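PDB 3GLV: FAD synthase from Thermoplasma volcanium GSS1, which probably catalyses the transfer of the AMP portion of ATP to flavin mononucleotide, giving FAD and diphosphate. Local coordinates for residues 87-93 with 113-119; 35-39 with 51-57. All blocks are in the same frame, centred on the assembly; numbering follows the deposited sequence.

In the fold
Both contacts reach the single parallel sheet of the nucleotidyltransferase fold, whose strands run 68-71, 31-36, 4-9, 88-91, 114-117 across it. Contact 1 pairs the last two strands at one border; contact 2 fastens the end of strand 31-36, on the far side of strand 4-9, to the start of helix 53-60. Their centres are 21 Å apart, on opposite sides of the chain's centre, and their nearest atoms stay about 8 Å apart. Each reaches towards the inferred ATP site: in contact 1 Gly92 lies about 4 Å from the side chain of Asp94, and in contact 2 the side chain of Arg56 comes about 4 Å from that of Val10.

Contact 1 of 2, residues 87-93 with 113-119; sequences DIITLGY and VKIVRIS
Ile89 and Val113 meet where strands 88-91 and 114-117 begin to run side by side, the two parallel strands of a beta-alpha-beta unit whose crossover is helix 96-109. Ile89 CD1 lies 3.7 Å from Val113 CG1, and farther along the same face Leu91 CD1 reaches Ile115 CG2 at 3.9 Å; helix 96-109 packs on this side through Leu102 and Glu99. On the reverse face Ile88 CG2 touches Val116 CG2 at 4.1 Å, the two side chains crossing at a slant. Thr90 CG2 then comes up against Ile118 CG1, and helix 16-26 closes over Ile118. Five backbone hydrogen bonds hold the strands in register, from Lys114 N to Asp87 O through Ile118 N to Leu91 O, the last at 2.8 Å and nearly straight.

Past the strand ends the contact turns polar. The Arg117 chain bends at chi3 (-52°), which turns its guanidinium back toward the loop at Gly92 and Tyr93. There NH1 donates to Tyr93 O at 3.1 Å, in the carbonyl plane and on a lone pair, while NE forms a salt bridge with Glu99. The same NH1 sits 3.5 Å from Tyr93 CD1, with ring and guanidinium planes 58° apart. With an alanine in place of Arg117, Glu99 would probably be left without this charge partner and the loop leading to Asp94, an inferred ATP-binding residue, would be tied less firmly to the edge strand. Tyr93 is also met by Ile118, whose carbonyl O lies at the ring's edge, near its plane, and 3.2 Å from Tyr93 CB.

Contact 2 of 2, residues 35-39 with 51-57; sequences VVARD and FDENSRL
Arg56, in the first turn of helix 53-60, reaches Ala37 in the loop that follows strand 31-36, joining two elements of the Rossmann-like nucleotidyltransferase fold. Its CB rests 4.1 Å from Val36 CG1. At the CG-CD bond the chain bends (chi3 -77°), bringing NE round to Phe51 O, on the loop just ahead of its own helix, and laying one face of the guanidinium over Glu53 CA. At the tip, NH1 and NH2 together grip one atom, Ala37 O, each at 2.9 Å and with the oxygen in the guanidinium plane. NH1 passes 3.4 Å from Val36 CG1 and also binds Val10 O, on the inferred ATP-site loop. NH2 ends in a salt bridge to Asp39 OD1 at 2.7 Å, arriving from above the carboxylate plane. Three backbone carbonyls and a carboxylate thus fix the rotation of this buried group.

Asp39 faces the start of helix 53-60 as well: its OD2 accepts from Glu53 N on the syn side, with the donor tilted well out of the carboxylate plane. Glu53 returns the bond, since its CG sits between backbone N and carbonyl carbon (chi1 69°) and the extended chain carries OE1 to Asp39 N at 2.8 Å. The two carboxylates are therefore close, a cost probably eased by Arg56 and by Arg38, whose NH1 makes a looser salt bridge with Glu53 OE2 while its NE bonds Gly72 O. Asp52 caps the helix, with OD2 accepting from Ser55 N and OD1 from Ser55 OG. Farther along the helix, Val36 CG2 packs against Leu57 CD1 at 4.1 Å.

Contact 1 of 2, residues 87-93 with 113-119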
loop_
_atom_site.group_PDB
_atom_site.type_symbol
_atom_site.label_atom_id
_atom_site.label_comp_id
_atom_site.label_asym_id
_atom_site.label_seq_id
_atom_site.Cartn_x
_atom_site.Cartn_y
_atom_site.Cartn_z
ATOM N N ASP A 87 -9.621 -15.151 -15.855
ATOM C CA ASP A 87 -8.901 -16.178 -16.663
ATOM C C ASP A 87 -7.973 -17.017 -15.785
ATOM O O ASP A 87 -7.666 -18.203 -16.081
ATOM C CB ASP A 87 -8.101 -15.498 -17.778
ATOM C CG ASP A 87 -8.978 -14.676 -18.686
ATOM O OD1 ASP A 87 -9.934 -15.248 -19.249
ATOM O OD2 ASP A 87 -8.768 -13.476 -18.808
ATOM N N ILE A 88 -7.454 -16.383 -14.733
ATOM C CA ILE A 88 -6.482 -17.006 -13.822
ATOM C C ILE A 88 -6.793 -16.701 -12.408
ATOM O O ILE A 88 -7.174 -15.564 -12.055
ATOM C CB ILE A 88 -5.026 -16.496 -14.106
ATOM C CG1 ILE A 88 -4.579 -16.871 -15.520
ATOM C CG2 ILE A 88 -4.052 -17.008 -13.091
ATOM C CD1 ILE A 88 -3.123 -16.368 -15.881
ATOM N N ILE A 89 -6.718 -17.738 -11.592
ATOM C CA ILE A 89 -6.832 -17.610 -10.162
ATOM C C ILE A 89 -5.482 -17.937 -9.561
ATOM O O ILE A 89 -4.802 -18.968 -9.878
ATOM C CB ILE A 89 -7.937 -18.462 -9.534
ATOM C CG1 ILE A 89 -9.257 -18.069 -10.086
ATOM C CG2 ILE A 89 -7.947 -18.228 -7.964
ATOM C CD1 ILE A 89 -10.497 -19.000 -9.659
ATOM N N THR A 90 -5.070 -17.020 -8.717
ATOM C CA THR A 90 -3.763 -17.067 -8.080
ATOM C C THR A 90 -3.842 -17.556 -6.613
ATOM O O THR A 90 -4.665 -17.071 -5.846
ATOM C CB THR A 90 -3.248 -15.643 -8.292
ATOM O OG1 THR A 90 -2.437 -15.589 -9.511
ATOM C CG2 THR A 90 -2.717 -15.194 -7.321
ATOM N N LEU A 91 -3.032 -18.567 -6.278
ATOM C CA LEU A 91 -2.847 -19.022 -4.873
ATOM C C LEU A 91 -1.380 -18.823 -4.362
ATOM O O LEU A 91 -0.452 -18.767 -5.145
ATOM C CB LEU A 91 -3.231 -20.488 -4.709
ATOM C CG LEU A 91 -4.658 -20.951 -5.049
ATOM C CD1 LEU A 91 -4.729 -22.422 -5.014
ATOM C CD2 LEU A 91 -5.708 -20.314 -4.139
ATOM N N GLY A 92 -1.207 -18.731 -3.057
ATOM C CA GLY A 92 0.118 -18.714 -2.404
ATOM C C GLY A 92 0.887 -20.009 -2.659
ATOM O O GLY A 92 0.279 -21.045 -2.926
ATOM N N TYR A 93 2.210 -19.968 -2.565
ATOM C CA TYR A 93 3.107 -21.141 -2.825
ATOM C C TYR A 93 2.774 -22.432 -1.995
ATOM O O TYR A 93 2.923 -23.622 -2.451
ATOM C CB TYR A 93 4.578 -20.741 -2.517
ATOM C CG TYR A 93 5.530 -21.897 -2.702
ATOM C CD1 TYR A 93 5.825 -22.368 -3.992
ATOM C CD2 TYR A 93 6.099 -22.549 -1.614
ATOM C CE1 TYR A 93 6.688 -23.451 -4.205
ATOM C CE2 TYR A 93 6.972 -23.649 -1.808
ATOM C CZ TYR A 93 7.258 -24.094 -3.111
ATOM O OH TYR A 93 8.106 -25.167 -3.343
ATOM N N VAL A 113 -10.660 -21.808 -16.554
ATOM C CA VAL A 113 -10.034 -20.944 -15.527
ATOM C C VAL A 113 -8.763 -21.669 -15.143
ATOM O O VAL A 113 -8.809 -22.871 -14.893
ATOM C CB VAL A 113 -10.890 -20.810 -14.257
ATOM C CG1 VAL A 113 -10.099 -20.029 -13.221
ATOM C CG2 VAL A 113 -12.281 -20.125 -14.568
ATOM N N LYS A 114 -7.634 -20.967 -15.142
ATOM C CA LYS A 114 -6.335 -21.585 -14.855
ATOM C C LYS A 114 -5.958 -21.217 -13.419
ATOM O O LYS A 114 -6.121 -20.058 -12.976
ATOM C CB LYS A 114 -5.296 -21.040 -15.841
ATOM C CG LYS A 114 -3.902 -21.677 -15.739
ATOM C CD LYS A 114 -2.862 -20.930 -16.598
ATOM C CE LYS A 114 -1.545 -21.690 -16.696
ATOM N NZ LYS A 114 -0.637 -20.946 -17.568
ATOM N N ILE A 115 -5.460 -22.182 -12.674
ATOM C CA ILE A 115 -4.998 -21.928 -11.321
ATOM C C ILE A 115 -3.476 -21.837 -11.356
ATOM O O ILE A 115 -2.814 -22.755 -11.890
ATOM C CB ILE A 115 -5.386 -23.054 -10.339
ATOM C CG1 ILE A 115 -6.904 -23.301 -10.299
ATOM C CG2 ILE A 115 -4.988 -22.701 -8.916
ATOM C CD1 ILE A 115 -7.196 -24.648 -9.533
ATOM N N VAL A 116 -2.910 -20.799 -10.743
ATOM C CA VAL A 116 -1.446 -20.647 -10.677
ATOM C C VAL A 116 -0.967 -20.404 -9.254
ATOM O O VAL A 116 -1.450 -19.498 -8.568
ATOM C CB VAL A 116 -0.995 -19.527 -11.617
ATOM C CG1 VAL A 116 0.503 -19.127 -11.432
ATOM C CG2 VAL A 116 -1.235 -19.954 -13.061
ATOM N N ARG A 117 -0.032 -21.229 -8.769
ATOM C CA ARG A 117 0.596 -20.922 -7.485
ATOM C C ARG A 117 1.720 -19.883 -7.685
ATOM O O ARG A 117 2.553 -20.025 -8.588
ATOM C CB ARG A 117 1.130 -22.185 -6.813
ATOM C CG ARG A 117 0.043 -23.023 -6.150
ATOM C CD ARG A 117 0.555 -24.316 -5.423
ATOM N NE ARG A 117 1.393 -25.140 -6.283
ATOM C CZ ARG A 117 2.725 -25.188 -6.273
ATOM N NH1 ARG A 117 3.460 -24.497 -5.406
ATOM N NH2 ARG A 117 3.345 -25.964 -7.153
ATOM N N ILE A 118 1.726 -18.836 -6.848
ATOM C CA ILE A 118 2.791 -17.848 -6.841
ATOM C C ILE A 118 4.038 -18.334 -6.126
ATOM O O ILE A 118 3.937 -19.105 -5.197
ATOM C CB ILE A 118 2.326 -16.566 -6.190
ATOM C CG1 ILE A 118 1.109 -16.050 -6.970
ATOM C CG2 ILE A 118 3.510 -15.527 -6.054
ATOM C CD1 ILE A 118 1.349 -15.800 -8.497
ATOM N N SER A 119 5.205 -17.885 -6.564
ATOM C CA SER A 119 6.498 -18.308 -5.962
ATOM C C SER A 119 6.581 -17.941 -4.488
ATOM O O SER A 119 5.938 -16.986 -4.041
ATOM C CB SER A 119 7.683 -17.645 -6.655
ATOM O OG SER A 119 7.616 -16.234 -6.531
#

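Contact 2 of 2, residues 35-39 with 51-57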
loop_
_atom_site.group_PDB
_atom_site.type_symbol
_atom_site.label_atom_id
_atom_site.label_comp_id
_atom_site.label_asym_id
_atom_site.label_seq_id
_atom_site.Cartn_x
_atom_site.Cartn_y
_atom_site.Cartn_z
ATOM N N VAL A 35 -9.885 -9.947 -4.463
ATOM C CA VAL A 35 -11.100 -10.177 -3.678
ATOM C C VAL A 35 -10.740 -10.239 -2.193
ATOM O O VAL A 35 -9.972 -11.099 -1.747
ATOM C CB VAL A 35 -11.817 -11.488 -4.105
ATOM C CG1 VAL A 35 -13.097 -11.775 -3.237
ATOM C CG2 VAL A 35 -12.109 -11.480 -5.622
ATOM N N VAL A 36 -11.272 -9.282 -1.458
ATOM C CA VAL A 36 -10.916 -9.016 -0.066
ATOM C C VAL A 36 -11.972 -9.660 0.855
ATOM O O VAL A 36 -13.177 -9.386 0.704
ATOM C CB VAL A 36 -10.870 -7.475 0.188
ATOM C CG1 VAL A 36 -10.626 -7.164 1.690
ATOM C CG2 VAL A 36 -9.814 -6.833 -0.669
ATOM N N ALA A 37 -11.547 -10.501 1.798
ATOM C CA ALA A 37 -12.487 -11.233 2.667
ATOM C C ALA A 37 -13.324 -10.281 3.530
ATOM O O ALA A 37 -12.802 -9.318 4.080
ATOM C CB ALA A 37 -11.727 -12.205 3.550
ATOM N N ARG A 38 -14.634 -10.528 3.593
ATOM C CA ARG A 38 -15.501 -9.899 4.560
ATOM C C ARG A 38 -15.047 -10.216 5.969
ATOM O O ARG A 38 -14.421 -11.230 6.231
ATOM C CB ARG A 38 -16.948 -10.392 4.391
ATOM C CG ARG A 38 -17.563 -9.820 3.130
ATOM C CD ARG A 38 -18.989 -10.134 2.885
ATOM N NE ARG A 38 -19.390 -9.486 1.634
ATOM C CZ ARG A 38 -19.839 -8.229 1.525
ATOM N NH1 ARG A 38 -19.997 -7.462 2.599
ATOM N NH2 ARG A 38 -20.141 -7.728 0.322
ATOM N N ASP A 39 -15.397 -9.332 6.877
ATOM C CA ASP A 39 -15.098 -9.545 8.291
ATOM C C ASP A 39 -15.698 -10.842 8.847
ATOM O O ASP A 39 -15.022 -11.552 9.592
ATOM C CB ASP A 39 -15.540 -8.341 9.140
ATOM C CG ASP A 39 -14.702 -7.057 8.883
ATOM O OD1 ASP A 39 -13.407 -7.104 8.786
ATOM O OD2 ASP A 39 -15.347 -5.961 8.866
ATOM N N PHE A 51 -8.524 -4.348 11.304
ATOM C CA PHE A 51 -9.135 -3.347 10.417
ATOM C C PHE A 51 -10.436 -3.893 9.820
ATOM O O PHE A 51 -10.497 -5.059 9.414
ATOM C CB PHE A 51 -8.154 -2.988 9.297
ATOM C CG PHE A 51 -7.077 -2.028 9.710
ATOM C CD1 PHE A 51 -7.375 -0.671 9.876
ATOM C CD2 PHE A 51 -5.759 -2.439 9.824
ATOM C CE1 PHE A 51 -6.412 0.233 10.211
ATOM C CE2 PHE A 51 -4.752 -1.546 10.166
ATOM C CZ PHE A 51 -5.082 -0.178 10.388
ATOM N N ASP A 52 -11.456 -3.046 9.724
ATOM C CA ASP A 52 -12.772 -3.495 9.201
ATOM C C ASP A 52 -12.694 -3.670 7.682
ATOM O O ASP A 52 -11.757 -3.196 7.033
ATOM C CB ASP A 52 -13.829 -2.435 9.496
ATOM C CG ASP A 52 -13.511 -1.146 8.745
ATOM O OD1 ASP A 52 -12.680 -0.315 9.214
ATOM O OD2 ASP A 52 -13.949 -1.043 7.602
ATOM N N GLU A 53 -13.690 -4.349 7.116
ATOM C CA GLU A 53 -13.621 -4.808 5.732
ATOM C C GLU A 53 -13.555 -3.686 4.729
ATOM O O GLU A 53 -12.852 -3.804 3.767
ATOM C CB GLU A 53 -14.748 -5.790 5.377
ATOM C CG GLU A 53 -16.129 -5.159 5.327
ATOM C CD GLU A 53 -17.276 -6.160 5.476
ATOM O OE1 GLU A 53 -17.046 -7.341 5.841
ATOM O OE2 GLU A 53 -18.407 -5.728 5.174
ATOM N N ASN A 54 -14.249 -2.580 4.965
ATOM C CA ASN A 54 -14.206 -1.459 4.043
ATOM C C ASN A 54 -12.845 -0.792 4.057
ATOM O O ASN A 54 -12.308 -0.414 3.000
ATOM C CB ASN A 54 -15.303 -0.432 4.352
ATOM C CG ASN A 54 -16.680 -1.040 4.226
ATOM O OD1 ASN A 54 -16.892 -1.964 3.441
ATOM N ND2 ASN A 54 -17.592 -0.583 5.036
ATOM N N SER A 55 -12.255 -0.686 5.245
ATOM C CA SER A 55 -10.897 -0.153 5.346
ATOM C C SER A 55 -9.912 -1.044 4.610
ATOM O O SER A 55 -9.085 -0.535 3.827
ATOM C CB SER A 55 -10.473 0.041 6.789
ATOM O OG SER A 55 -11.268 1.040 7.397
ATOM N N ARG A 56 -10.014 -2.356 4.809
ATOM C CA ARG A 56 -9.024 -3.235 4.191
ATOM C C ARG A 56 -9.124 -3.147 2.667
ATOM O O ARG A 56 -8.105 -3.159 1.970
ATOM C CB ARG A 56 -9.155 -4.686 4.667
ATOM C CG ARG A 56 -8.780 -4.867 6.140
ATOM C CD ARG A 56 -8.833 -6.334 6.690
ATOM N NE ARG A 56 -10.182 -6.810 6.976
ATOM C CZ ARG A 56 -10.927 -7.549 6.159
ATOM N NH1 ARG A 56 -10.449 -7.951 4.980
ATOM N NH2 ARG A 56 -12.152 -7.932 6.528
ATOM N N LEU A 57 -10.359 -3.142 2.158
ATOM C CA LEU A 57 -10.618 -3.061 0.719
ATOM C C LEU A 57 -10.045 -1.763 0.144
ATOM O O LEU A 57 -9.377 -1.792 -0.866
ATOM C CB LEU A 57 -12.135 -3.138 0.423
ATOM C CG LEU A 57 -12.670 -2.812 -1.023
ATOM C CD1 LEU A 57 -12.183 -3.797 -1.999
ATOM C CD2 LEU A 57 -14.197 -2.877 -1.079
#